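Local structure of hypothetical protein (Bacteroides eggerthii, 4JGL) at residues Gly23-Ala28 with Met41-Gly46; Gly36-Met41 with Pro118-Ser123; Leu54-His59 with Ile67-Tyr72; Gly76-Cys81 with Ser111-Pro116; Ser123-Thr128 with Tyr136-Asp141. The protein is of unknown function but adopts a streptavidin-like beta fold extended by two extra helices and carrying bound calcium ions. All blocks are in the same frame, centred on the assembly; numbering follows the deposited sequence.

Contact 1: Gly23-Ala28 with Met41-Gly46; sequences GYLMPA and MTPDYG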
# COMPACT_ATOMS: atom_id res chain seq x y z
N GLY A 23 6.48 -3.05 -5.68
CA GLY A 23 6.43 -1.97 -4.71
C GLY A 23 6.27 -0.61 -5.34
O GLY A 23 6.70 -0.38 -6.48
N TYR A 24 5.69 0.30 -4.58
CA TYR A 24 5.37 1.64 -5.03
C TYR A 24 5.58 2.65 -3.95
O TYR A 24 5.25 2.40 -2.77
CB TYR A 24 3.90 1.75 -5.49
CG TYR A 24 3.56 0.76 -6.56
CD1 TYR A 24 3.84 1.03 -7.89
CD2 TYR A 24 3.02 -0.46 -6.24
CE1 TYR A 24 3.57 0.09 -8.88
CE2 TYR A 24 2.79 -1.41 -7.20
CZ TYR A 24 3.02 -1.12 -8.52
OH TYR A 24 2.79 -2.06 -9.49
N LEU A 25 6.09 3.82 -4.33
CA LEU A 25 5.91 4.99 -3.50
C LEU A 25 4.58 5.64 -3.85
O LEU A 25 4.14 5.60 -5.00
CB LEU A 25 7.04 5.99 -3.74
CG LEU A 25 8.40 5.54 -3.23
CD1 LEU A 25 9.51 6.54 -3.66
CD2 LEU A 25 8.41 5.30 -1.74
N MSE A 26 3.92 6.20 -2.83
CA MSE A 26 2.55 6.70 -2.96
C MSE A 26 2.46 8.13 -2.42
O MSE A 26 1.90 8.37 -1.35
CB MSE A 26 1.56 5.80 -2.21
CG MSE A 26 1.57 4.34 -2.69
SE MSE A 26 0.21 3.33 -1.91
CE MSE A 26 -1.34 4.27 -2.70
N PRO A 27 2.99 9.08 -3.18
CA PRO A 27 2.77 10.49 -2.83
C PRO A 27 1.30 10.84 -3.09
O PRO A 27 0.64 10.22 -3.93
CB PRO A 27 3.70 11.23 -3.79
CG PRO A 27 3.75 10.35 -4.98
CD PRO A 27 3.72 8.93 -4.44
N ALA A 28 0.82 11.85 -2.37
CA ALA A 28 -0.52 12.39 -2.53
C ALA A 28 -0.40 13.83 -3.01
O ALA A 28 0.27 14.62 -2.39
CB ALA A 28 -1.32 12.32 -1.23
N MSE A 41 7.31 15.13 -2.11
CA MSE A 41 6.12 14.83 -1.30
C MSE A 41 6.39 13.61 -0.43
O MSE A 41 7.06 12.68 -0.88
CB MSE A 41 4.94 14.50 -2.24
CG MSE A 41 4.02 15.68 -2.59
SE MSE A 41 4.73 16.95 -3.91
CE MSE A 41 5.02 15.74 -5.42
N THR A 42 5.83 13.60 0.77
CA THR A 42 6.03 12.48 1.68
C THR A 42 5.17 11.29 1.29
O THR A 42 3.94 11.38 1.25
CB THR A 42 5.71 12.81 3.13
OG1 THR A 42 6.41 13.99 3.55
CG2 THR A 42 6.14 11.67 4.03
N PRO A 43 5.80 10.14 1.06
CA PRO A 43 5.02 9.08 0.51
C PRO A 43 4.54 8.03 1.53
O PRO A 43 5.16 7.78 2.55
CB PRO A 43 6.00 8.43 -0.44
CG PRO A 43 7.33 8.57 0.26
CD PRO A 43 7.25 9.86 1.03
N ASP A 44 3.40 7.46 1.23
CA ASP A 44 3.05 6.16 1.74
C ASP A 44 3.69 5.12 0.82
O ASP A 44 4.36 5.48 -0.15
CB ASP A 44 1.54 6.03 1.78
CG ASP A 44 0.94 6.54 3.09
OD1 ASP A 44 1.68 7.18 3.88
OD2 ASP A 44 -0.26 6.30 3.31
N TYR A 45 3.48 3.85 1.12
CA TYR A 45 4.12 2.79 0.38
C TYR A 45 3.07 1.79 -0.04
O TYR A 45 2.20 1.43 0.77
CB TYR A 45 5.16 2.09 1.26
CG TYR A 45 6.14 3.05 1.88
CD1 TYR A 45 5.85 3.73 3.06
CD2 TYR A 45 7.31 3.34 1.23
CE1 TYR A 45 6.75 4.63 3.60
CE2 TYR A 45 8.23 4.24 1.76
CZ TYR A 45 7.94 4.89 2.92
OH TYR A 45 8.84 5.78 3.47
N GLY A 46 3.17 1.29 -1.25
CA GLY A 46 2.28 0.27 -1.72
C GLY A 46 2.97 -1.01 -2.13
O GLY A 46 4.12 -1.00 -2.55
O HOH W 1 2.38 12.85 -0.14
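Y24 and G46 face each other as an antiparallel hydrogen-bonded pair, each amide given to the other's carbonyl: G46 N to Y24 O at 2.8 Å and nearly straight (172°), Y24 N to G46 O more bent. M26 and D44 form the next such pair. There M26 N donates to D44 O at 2.8 Å, while D44 N reaches M26 O at 3.1 Å from well above the carbonyl plane. Beyond it P43 has no amide hydrogen to give, and a water takes over the rung, accepting from A28 N at 2.9 Å and donating to T42 O at 2.6 Å. The carboxylate of D44 turns away from strand 23-26: OD2 makes a salt bridge with K57 and OD1 takes a hydrogen bond from H59, so both oxygens are satisfied. Y24 OH bonds to S22. On one face the L25 side chain lies alongside the Y45 ring, CD2 of L25 being 3.7 Å from CE2 of Y45, and P43 closes the same patch. On the other the selenomethionine chain of M26 bends at chi3 (65°) and lays SE over the G46 backbone, 3.7 Å from G46 N; glycine leaves the room beside its backbone that the selenium takes up. The ladder is an antiparallel pairing of neighbouring strands in the curled sheet of the streptavidin-like fold.

Contact 2: Gly36-Met41 with Pro118-Ser123; sequences GDFTTM and PDCENS. With CA (calcium ion), chain D; CA (calcium ion), chain C.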
# COMPACT_ATOMS: atom_id res chain seq x y z
N GLY A 36 6.30 15.10 -12.81
CA GLY A 36 7.52 15.78 -12.48
C GLY A 36 8.23 14.95 -11.45
O GLY A 36 8.19 13.71 -11.49
N ASP A 37 8.86 15.65 -10.52
CA ASP A 37 9.59 15.02 -9.46
C ASP A 37 8.61 14.67 -8.35
O ASP A 37 8.09 15.55 -7.66
CB ASP A 37 10.68 15.96 -8.95
CG ASP A 37 11.53 15.34 -7.85
OD1 ASP A 37 11.27 14.17 -7.46
OD2 ASP A 37 12.46 16.01 -7.38
N PHE A 38 8.36 13.37 -8.19
CA PHE A 38 7.41 12.87 -7.21
C PHE A 38 8.01 12.77 -5.80
O PHE A 38 7.28 12.46 -4.87
CB PHE A 38 6.86 11.51 -7.65
CG PHE A 38 5.85 11.58 -8.75
CD1 PHE A 38 6.22 11.56 -10.08
CD2 PHE A 38 4.51 11.64 -8.45
CE1 PHE A 38 5.26 11.63 -11.07
CE2 PHE A 38 3.56 11.69 -9.43
CZ PHE A 38 3.92 11.68 -10.73
N THR A 39 9.30 13.07 -5.64
CA THR A 39 9.96 12.86 -4.33
C THR A 39 9.93 14.08 -3.41
O THR A 39 10.50 14.07 -2.31
CB THR A 39 11.44 12.44 -4.51
OG1 THR A 39 12.16 13.50 -5.14
CG2 THR A 39 11.56 11.17 -5.35
N THR A 40 9.26 15.15 -3.86
CA THR A 40 9.17 16.38 -3.07
C THR A 40 8.00 16.28 -2.08
O THR A 40 7.73 17.22 -1.33
CB THR A 40 8.95 17.60 -3.99
OG1 THR A 40 7.84 17.35 -4.85
CG2 THR A 40 10.17 17.84 -4.86
N MSE A 41 7.31 15.13 -2.11
CA MSE A 41 6.12 14.83 -1.30
C MSE A 41 6.39 13.61 -0.43
O MSE A 41 7.06 12.68 -0.88
CB MSE A 41 4.94 14.50 -2.24
CG MSE A 41 4.02 15.68 -2.59
SE MSE A 41 4.73 16.95 -3.91
CE MSE A 41 5.02 15.74 -5.42
N PRO A 118 -0.74 7.20 -18.84
CA PRO A 118 -0.03 6.98 -20.10
C PRO A 118 0.95 8.08 -20.48
O PRO A 118 1.92 7.81 -21.19
CB PRO A 118 -1.16 6.86 -21.13
CG PRO A 118 -2.37 7.45 -20.47
CD PRO A 118 -2.20 7.24 -19.01
N ASP A 119 0.71 9.30 -20.00
CA ASP A 119 1.52 10.45 -20.40
C ASP A 119 2.67 10.78 -19.45
O ASP A 119 3.37 11.77 -19.65
CB ASP A 119 0.61 11.67 -20.58
CG ASP A 119 -0.47 11.46 -21.64
OD1 ASP A 119 -0.23 10.71 -22.61
OD2 ASP A 119 -1.56 12.05 -21.49
N CYS A 120 2.88 9.93 -18.45
CA CYS A 120 3.93 10.17 -17.46
C CYS A 120 4.71 8.91 -17.18
O CYS A 120 4.16 7.93 -16.67
CB CYS A 120 3.31 10.67 -16.14
SG CYS A 120 4.56 11.02 -14.87
N GLU A 121 6.00 8.92 -17.47
CA GLU A 121 6.83 7.73 -17.24
C GLU A 121 7.30 7.63 -15.79
O GLU A 121 7.88 6.63 -15.40
CB GLU A 121 8.01 7.62 -18.24
CG GLU A 121 9.22 8.52 -18.00
CD GLU A 121 10.41 8.23 -18.95
OE1 GLU A 121 10.25 7.38 -19.83
OE2 GLU A 121 11.49 8.85 -18.82
N ASN A 122 7.05 8.66 -14.99
CA ASN A 122 7.49 8.70 -13.59
C ASN A 122 6.43 8.22 -12.59
O ASN A 122 6.65 8.27 -11.38
CB ASN A 122 7.93 10.15 -13.21
CG ASN A 122 9.20 10.59 -13.87
OD1 ASN A 122 10.02 9.78 -14.27
ND2 ASN A 122 9.39 11.90 -13.96
N SER A 123 5.30 7.76 -13.10
CA SER A 123 4.26 7.17 -12.29
C SER A 123 3.66 6.01 -13.08
O SER A 123 3.61 6.01 -14.32
CB SER A 123 3.18 8.18 -11.95
OG SER A 123 2.51 8.62 -13.12
CA CA D . 2.82 6.11 -16.52
CA CA C . 13.62 8.28 -19.69
O HOH W 2 12.41 6.80 -21.20
O HOH W 3 14.04 9.69 -17.82
O HOH W 4 13.42 10.00 -21.15
O HOH W 5 1.26 4.33 -16.63
O HOH W 6 3.44 5.75 -18.79
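The F38 ring is turned almost square to the N122 amide, their planes 88° apart, and the two side chains pass at a slant. CE1 of F38 lies 3.7 Å from CB of N122, so it is the aliphatic root of the asparagine that the phenylalanine packs on, while the polar end goes past the ring to G36. There ND2 of N122 donates to G36 O over a long 3.3 Å, from above the carbonyl plane and at a bent 136°. C120 comes to F38 from another direction: its SG sits at the ring edge, near the ring plane, 5.2 Å from the centroid of F38. With chi1 of -179°, C120 sends SG opposite its own amide nitrogen, toward F38 and into the disulfide with C35. This sulfur-aromatic contact belongs to a loop shaped as a type I beta turn from C120 to S123, which also builds a calcium site: C120 O and S123 O each bind the ion at 2.3 Å, with T117 and waters completing it. S123 shows its CB to the ring, 3.8 Å from CZ of F38. F34 and Y137 meet the F38 ring edge-to-face, so an aromatic residue suits this junction of loops. D37 shapes the opposite loop through an Asx turn, OD1 accepting from T39 N at 2.9 Å and also from T39 OG1. A second calcium ion is held by E121 OE2 and three waters.

Contact 3: Leu54-His59 with Ile67-Tyr72; sequences LFLKMH and INIYTY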
# COMPACT_ATOMS: atom_id res chain seq x y z
N LEU A 54 -3.89 -9.28 -3.46
CA LEU A 54 -3.87 -8.28 -2.41
C LEU A 54 -3.06 -7.06 -2.83
O LEU A 54 -2.10 -7.15 -3.59
CB LEU A 54 -3.26 -8.84 -1.14
CG LEU A 54 -3.90 -10.11 -0.59
CD1 LEU A 54 -3.11 -10.56 0.63
CD2 LEU A 54 -5.37 -9.87 -0.22
N PHE A 55 -3.48 -5.92 -2.30
CA PHE A 55 -2.77 -4.66 -2.42
C PHE A 55 -2.60 -4.12 -1.02
O PHE A 55 -3.59 -3.96 -0.30
CB PHE A 55 -3.52 -3.67 -3.30
CG PHE A 55 -2.89 -2.31 -3.31
CD1 PHE A 55 -1.71 -2.10 -3.99
CD2 PHE A 55 -3.43 -1.28 -2.58
CE1 PHE A 55 -1.05 -0.85 -3.97
CE2 PHE A 55 -2.78 -0.01 -2.57
CZ PHE A 55 -1.59 0.16 -3.23
N LEU A 56 -1.36 -3.87 -0.61
CA LEU A 56 -1.10 -3.33 0.71
C LEU A 56 -0.68 -1.88 0.62
O LEU A 56 0.07 -1.50 -0.26
CB LEU A 56 -0.03 -4.15 1.43
CG LEU A 56 -0.48 -5.48 2.01
CD1 LEU A 56 -0.98 -6.41 0.92
CD2 LEU A 56 0.65 -6.12 2.83
N LYS A 57 -1.18 -1.07 1.55
CA LYS A 57 -0.82 0.34 1.63
C LYS A 57 -0.35 0.64 3.04
O LYS A 57 -1.10 0.41 4.01
CB LYS A 57 -2.01 1.22 1.27
CG LYS A 57 -1.71 2.70 1.40
CD LYS A 57 -2.81 3.54 0.77
CE LYS A 57 -2.45 5.03 0.79
NZ LYS A 57 -2.58 5.57 2.16
N MSE A 58 0.87 1.15 3.17
CA MSE A 58 1.52 1.40 4.46
C MSE A 58 1.77 2.87 4.68
O MSE A 58 2.26 3.57 3.80
CB MSE A 58 2.83 0.65 4.48
CG MSE A 58 3.63 0.82 5.76
SE MSE A 58 4.97 -0.51 6.02
CE MSE A 58 5.87 0.44 5.15
N HIS A 59 1.45 3.30 5.89
CA HIS A 59 1.67 4.66 6.37
C HIS A 59 2.52 4.61 7.62
O HIS A 59 2.28 3.82 8.53
CB HIS A 59 0.32 5.31 6.68
CG HIS A 59 0.40 6.72 7.15
ND1 HIS A 59 0.79 7.75 6.34
CD2 HIS A 59 0.10 7.28 8.34
CE1 HIS A 59 0.76 8.88 7.02
NE2 HIS A 59 0.34 8.62 8.25
N ILE A 67 -0.81 -0.60 8.13
CA ILE A 67 -0.89 -1.25 6.84
C ILE A 67 -2.31 -1.71 6.54
O ILE A 67 -2.88 -2.56 7.24
CB ILE A 67 0.07 -2.44 6.74
CG1 ILE A 67 1.48 -2.00 7.16
CG2 ILE A 67 0.06 -3.00 5.30
CD1 ILE A 67 2.47 -3.11 7.21
N ASN A 68 -2.89 -1.14 5.51
CA ASN A 68 -4.17 -1.63 5.02
C ASN A 68 -3.93 -2.78 4.04
O ASN A 68 -3.13 -2.65 3.10
CB ASN A 68 -4.97 -0.51 4.34
CG ASN A 68 -5.81 0.32 5.32
OD1 ASN A 68 -6.27 -0.17 6.34
ND2 ASN A 68 -6.00 1.61 5.00
N ILE A 69 -4.61 -3.90 4.29
CA ILE A 69 -4.66 -5.02 3.35
C ILE A 69 -5.96 -4.89 2.60
O ILE A 69 -7.06 -5.01 3.18
CB ILE A 69 -4.62 -6.38 4.06
CG1 ILE A 69 -3.34 -6.55 4.88
CG2 ILE A 69 -4.71 -7.50 3.01
CD1 ILE A 69 -3.40 -7.75 5.84
N TYR A 70 -5.85 -4.56 1.32
CA TYR A 70 -6.96 -4.52 0.37
C TYR A 70 -6.95 -5.80 -0.43
O TYR A 70 -5.88 -6.33 -0.75
CB TYR A 70 -6.81 -3.36 -0.63
CG TYR A 70 -6.99 -1.97 -0.05
CD1 TYR A 70 -5.95 -1.26 0.55
CD2 TYR A 70 -8.20 -1.32 -0.17
CE1 TYR A 70 -6.17 0.02 1.04
CE2 TYR A 70 -8.41 -0.08 0.32
CZ TYR A 70 -7.41 0.60 0.94
OH TYR A 70 -7.64 1.88 1.42
N THR A 71 -8.13 -6.24 -0.85
CA THR A 71 -8.22 -7.20 -1.93
C THR A 71 -8.37 -6.43 -3.24
O THR A 71 -8.89 -5.32 -3.24
CB THR A 71 -9.38 -8.18 -1.72
OG1 THR A 71 -10.60 -7.45 -1.62
CG2 THR A 71 -9.16 -9.00 -0.46
N TYR A 72 -7.88 -6.97 -4.35
CA TYR A 72 -8.01 -6.27 -5.62
C TYR A 72 -8.39 -7.23 -6.72
O TYR A 72 -8.09 -8.43 -6.67
CB TYR A 72 -6.77 -5.45 -6.02
CG TYR A 72 -5.68 -6.22 -6.71
CD1 TYR A 72 -4.69 -6.86 -5.99
CD2 TYR A 72 -5.64 -6.31 -8.09
CE1 TYR A 72 -3.68 -7.54 -6.61
CE2 TYR A 72 -4.64 -7.01 -8.73
CZ TYR A 72 -3.66 -7.61 -7.99
OH TYR A 72 -2.65 -8.31 -8.60
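M58 extends from the strand with CG opposite its amide nitrogen (chi1 180°) and then bends at chi3 (87°), which carries SE alongside I67, 3.8 Å from CD1 of I67. L54 takes the other common setting, CG opposite its carbonyl carbon (chi1 -56°), and so leans CD2 over T71 CG2 at 3.9 Å and toward I69. L56 fills the middle of this face, its CD2 crossing CG2 of I67; beta-branched isoleucines suit an extended strand, and they and the leucines give the helices an apolar surface. The other face carries F55 and Y70 beside K57 and N68. F55 and Y70 run side by side, CD1 of Y70 lying at the edge of the F55 ring, 4.0 Å from CD2 of F55, and the Y70 ring also presents its edge to F55 O. Beneath them the backbones pair at F55 with Y70 and at K57 with N68, two amides to each pair; Y70 N to F55 O measures 2.8 Å. Y70 OH finds its partner beyond the pair, at P110 O. Y72 sets its ring edge against L54 O, 3.4 Å from CE1. This hairpin lies between strands 44-49 and 78-92 in the sheet, with helices 142-153 and 158-165 covering its aliphatic face through F148, F160 and L163.

Contact 4: Gly76-Cys81 with Ser111-Pro116; sequences GDNIQC and SFTFIP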
# COMPACT_ATOMS: atom_id res chain seq x y z
N GLY A 76 -9.89 -4.34 -16.72
CA GLY A 76 -9.00 -3.95 -17.78
C GLY A 76 -7.63 -3.59 -17.22
O GLY A 76 -6.97 -4.40 -16.56
N ASP A 77 -7.21 -2.36 -17.47
CA ASP A 77 -5.95 -1.87 -16.94
C ASP A 77 -6.05 -1.31 -15.52
O ASP A 77 -5.02 -0.94 -14.93
CB ASP A 77 -5.41 -0.74 -17.81
CG ASP A 77 -4.89 -1.20 -19.14
OD1 ASP A 77 -4.21 -2.26 -19.21
OD2 ASP A 77 -5.12 -0.42 -20.09
N ASN A 78 -7.26 -1.19 -14.99
CA ASN A 78 -7.47 -0.56 -13.69
C ASN A 78 -7.38 -1.55 -12.55
O ASN A 78 -7.90 -2.65 -12.62
CB ASN A 78 -8.81 0.13 -13.67
CG ASN A 78 -8.94 1.19 -14.72
OD1 ASN A 78 -7.97 1.62 -15.34
ND2 ASN A 78 -10.18 1.61 -14.93
N ILE A 79 -6.76 -1.11 -11.45
CA ILE A 79 -6.67 -1.89 -10.24
C ILE A 79 -7.77 -1.42 -9.30
O ILE A 79 -7.73 -0.29 -8.80
CB ILE A 79 -5.31 -1.72 -9.54
CG1 ILE A 79 -4.15 -2.00 -10.48
CG2 ILE A 79 -5.21 -2.61 -8.31
CD1 ILE A 79 -2.78 -1.61 -9.88
N GLN A 80 -8.75 -2.28 -9.02
CA GLN A 80 -9.85 -1.97 -8.12
C GLN A 80 -9.61 -2.61 -6.76
O GLN A 80 -9.62 -3.85 -6.65
CB GLN A 80 -11.17 -2.52 -8.67
CG GLN A 80 -11.65 -1.86 -9.92
CD GLN A 80 -12.99 -2.44 -10.38
OE1 GLN A 80 -13.29 -3.61 -10.13
NE2 GLN A 80 -13.78 -1.63 -11.04
N CYS A 81 -9.52 -1.78 -5.73
CA CYS A 81 -9.08 -2.17 -4.39
C CYS A 81 -10.21 -1.99 -3.37
O CYS A 81 -10.76 -0.90 -3.24
CB CYS A 81 -7.87 -1.33 -3.93
SG CYS A 81 -6.47 -1.41 -4.98
N SER A 111 -11.99 3.02 -0.58
CA SER A 111 -11.64 2.15 -1.69
C SER A 111 -10.79 2.94 -2.67
O SER A 111 -10.75 4.18 -2.64
CB SER A 111 -12.88 1.58 -2.36
OG SER A 111 -13.63 0.79 -1.46
N PHE A 112 -10.07 2.23 -3.52
CA PHE A 112 -9.30 2.88 -4.57
C PHE A 112 -9.55 2.20 -5.90
O PHE A 112 -9.62 0.97 -5.97
CB PHE A 112 -7.78 2.79 -4.29
CG PHE A 112 -7.30 3.67 -3.17
CD1 PHE A 112 -7.18 5.03 -3.39
CD2 PHE A 112 -6.93 3.15 -1.94
CE1 PHE A 112 -6.71 5.86 -2.38
CE2 PHE A 112 -6.50 3.98 -0.93
CZ PHE A 112 -6.39 5.32 -1.15
N THR A 113 -9.62 3.01 -6.95
CA THR A 113 -9.45 2.53 -8.32
C THR A 113 -8.22 3.25 -8.86
O THR A 113 -8.21 4.49 -8.95
CB THR A 113 -10.66 2.83 -9.20
OG1 THR A 113 -11.79 2.11 -8.69
CG2 THR A 113 -10.46 2.38 -10.67
N PHE A 114 -7.19 2.48 -9.19
CA PHE A 114 -5.96 3.02 -9.76
C PHE A 114 -5.98 2.84 -11.27
O PHE A 114 -6.18 1.71 -11.75
CB PHE A 114 -4.75 2.34 -9.14
CG PHE A 114 -4.53 2.69 -7.70
CD1 PHE A 114 -4.14 3.98 -7.33
CD2 PHE A 114 -4.73 1.77 -6.71
CE1 PHE A 114 -3.95 4.31 -5.99
CE2 PHE A 114 -4.54 2.10 -5.37
CZ PHE A 114 -4.17 3.38 -5.03
N ILE A 115 -5.78 3.94 -12.00
CA ILE A 115 -5.78 3.94 -13.45
C ILE A 115 -4.39 4.30 -13.97
O ILE A 115 -3.63 5.02 -13.30
CB ILE A 115 -6.83 4.89 -14.04
CG1 ILE A 115 -6.52 6.35 -13.74
CG2 ILE A 115 -8.23 4.52 -13.54
CD1 ILE A 115 -7.48 7.32 -14.45
N PRO A 116 -4.00 3.80 -15.15
CA PRO A 116 -2.67 4.14 -15.64
C PRO A 116 -2.48 5.62 -15.90
O PRO A 116 -3.44 6.39 -16.03
CB PRO A 116 -2.57 3.36 -16.96
CG PRO A 116 -3.53 2.23 -16.78
CD PRO A 116 -4.67 2.79 -15.98
O HOH W 7 -13.49 0.97 -10.69
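Backbone hydrogen bonds knit I79 to F114 and C81 to F112, two per pair. The tightest are F114 N to I79 O and C81 N to F112 O, both 2.8 Å; F112 N to C81 O stretches to 3.2 Å. Sulfur meets aromatic where C81 SG lies at the edge of the F114 ring, 5.1 Å from its centroid, a cysteine being small enough to fit beside a neighbour's phenyl group. Apolar packing continues this buried face, with I79 CB 4.1 Å from F114 CB. On the reverse face the chains are polar: Q80 and T113 run side by side, and one water accepts from Q80 NE2 at 2.6 Å and bridges to T113 OG1. Toward the turn at D77, N78 lies alongside I115, its OD1 3.4 Å from I115 CG2, while the CB of D77 rests on the P116 ring. In the sheet, strand 112-116 lies between 78-92 and 125-127, while 64-75 flanks 78-92 and the F114 ring meets F55 of strand 54-61.

Contact 5: Ser123-Thr128 with Tyr136-Asp141; sequences SAYVAT and YYLCGD. With CA (calcium ion), chain D.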
# COMPACT_ATOMS: atom_id res chain seq x y z
N SER A 123 5.30 7.76 -13.10
CA SER A 123 4.26 7.17 -12.29
C SER A 123 3.66 6.01 -13.08
O SER A 123 3.61 6.01 -14.32
CB SER A 123 3.18 8.18 -11.95
OG SER A 123 2.51 8.62 -13.12
N ALA A 124 3.17 5.02 -12.35
CA ALA A 124 2.50 3.85 -12.93
C ALA A 124 0.97 4.00 -12.92
O ALA A 124 0.31 3.65 -13.91
CB ALA A 124 2.91 2.60 -12.16
N TYR A 125 0.43 4.56 -11.84
CA TYR A 125 -1.02 4.72 -11.70
C TYR A 125 -1.33 5.98 -10.91
O TYR A 125 -0.47 6.49 -10.18
CB TYR A 125 -1.68 3.53 -10.98
CG TYR A 125 -1.49 2.20 -11.61
CD1 TYR A 125 -0.35 1.45 -11.38
CD2 TYR A 125 -2.44 1.68 -12.47
CE1 TYR A 125 -0.17 0.20 -11.99
CE2 TYR A 125 -2.27 0.46 -13.08
CZ TYR A 125 -1.13 -0.27 -12.86
OH TYR A 125 -0.94 -1.49 -13.47
N VAL A 126 -2.57 6.43 -11.01
CA VAL A 126 -3.12 7.46 -10.15
C VAL A 126 -4.53 7.03 -9.73
O VAL A 126 -5.24 6.36 -10.49
CB VAL A 126 -3.14 8.84 -10.87
CG1 VAL A 126 -4.05 8.82 -12.11
CG2 VAL A 126 -3.51 9.98 -9.90
N ALA A 127 -4.94 7.42 -8.53
CA ALA A 127 -6.27 7.16 -8.04
C ALA A 127 -7.29 7.94 -8.85
O ALA A 127 -7.00 9.04 -9.30
CB ALA A 127 -6.38 7.51 -6.57
N THR A 128 -8.50 7.39 -8.95
CA THR A 128 -9.60 8.09 -9.62
C THR A 128 -10.29 9.12 -8.73
O THR A 128 -10.92 10.04 -9.26
CB THR A 128 -10.65 7.12 -10.14
OG1 THR A 128 -11.18 6.41 -9.04
CG2 THR A 128 -10.07 6.15 -11.15
N TYR A 136 -3.73 9.94 -4.58
CA TYR A 136 -2.58 9.08 -4.42
C TYR A 136 -2.12 8.58 -5.78
O TYR A 136 -2.92 8.20 -6.63
CB TYR A 136 -2.93 7.88 -3.54
CG TYR A 136 -2.89 8.19 -2.07
CD1 TYR A 136 -1.68 8.32 -1.40
CD2 TYR A 136 -4.06 8.34 -1.34
CE1 TYR A 136 -1.63 8.62 -0.03
CE2 TYR A 136 -4.01 8.62 0.02
CZ TYR A 136 -2.80 8.76 0.67
OH TYR A 136 -2.78 9.08 2.02
N TYR A 137 -0.82 8.55 -5.97
CA TYR A 137 -0.19 7.93 -7.11
C TYR A 137 0.50 6.65 -6.70
O TYR A 137 0.82 6.45 -5.52
CB TYR A 137 0.86 8.88 -7.71
CG TYR A 137 0.26 10.09 -8.40
CD1 TYR A 137 -0.34 11.12 -7.68
CD2 TYR A 137 0.31 10.22 -9.77
CE1 TYR A 137 -0.85 12.24 -8.32
CE2 TYR A 137 -0.19 11.34 -10.41
CZ TYR A 137 -0.76 12.35 -9.67
OH TYR A 137 -1.26 13.45 -10.35
N LEU A 138 0.72 5.78 -7.68
CA LEU A 138 1.60 4.61 -7.51
C LEU A 138 2.78 4.86 -8.43
O LEU A 138 2.66 4.86 -9.65
CB LEU A 138 0.91 3.31 -7.90
CG LEU A 138 -0.33 2.90 -7.12
CD1 LEU A 138 -0.88 1.58 -7.62
CD2 LEU A 138 -0.05 2.80 -5.66
N CYS A 139 3.97 5.04 -7.84
CA CYS A 139 5.22 5.21 -8.55
C CYS A 139 6.08 3.99 -8.30
O CYS A 139 6.44 3.71 -7.15
CB CYS A 139 5.94 6.47 -8.08
SG CYS A 139 4.96 7.99 -8.24
N GLY A 140 6.37 3.22 -9.34
CA GLY A 140 7.16 2.01 -9.15
C GLY A 140 8.48 2.31 -8.47
O GLY A 140 9.17 3.26 -8.83
N ASP A 141 8.85 1.50 -7.49
CA ASP A 141 10.00 1.80 -6.66
C ASP A 141 10.55 0.54 -6.04
O ASP A 141 9.81 -0.21 -5.41
CB ASP A 141 9.60 2.80 -5.56
CG ASP A 141 10.80 3.36 -4.85
OD1 ASP A 141 11.52 4.20 -5.43
OD2 ASP A 141 11.03 2.97 -3.71
CA CA D . 2.82 6.11 -16.52
O HOH W 5 1.26 4.33 -16.63
O HOH W 6 3.44 5.75 -18.79
O HOH W 8 4.61 4.53 -16.49
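V126 lays its CG2 methyl squarely over one face of the Y137 ring, a CH-pi contact with CG2 3.6 Å from the ring centroid and only 11° off the normal. With CG2 of V126 opposite the amide nitrogen, the methyl is directed to the ring that lies beside it; Y137 OH is held by A31 O and F34 N. On the other face Y125 and L138 pack at a slant, their CD1 atoms 3.8 Å apart, and F114 touches both. The backbone carries an irregularity: L138 O accepts from A124 N at 2.8 Å and from Y125 N at 3.1 Å, the latter in the carbonyl plane on a lone pair. L138 N returns a straight bond (170°) to Y125 O, and A127 N meets Y136 O at 2.9 Å. A small alanine fits the extra position, A124 CB lying 3.4 Å from L138 O. A124 O also takes a hydrogen from a calcium-bound water. Two residues facing one make this a classic beta bulge, placed where the calcium loop leads into the hairpin.

From the N terminus, contact 1 pairs strand 22-29 with 44-49 and closes the first loop. Contact 2 starts inside that loop and reaches far along the chain to 118-123, so contacts 1 and 2 cross, sharing M41 and meeting where P27 packs on F38. Nested within the long loop of contact 2 are the hairpin of contact 3 and then contact 4, which brings 112-116 back beside 78-92. Contact 5 follows contact 2 directly, sharing S123 and a calcium ion with it. Its strand 125-127 bonds to 112-116 of contact 4, and 135-140 bonds to 22-29 of contact 1, bringing the end of the sheet back to its beginning.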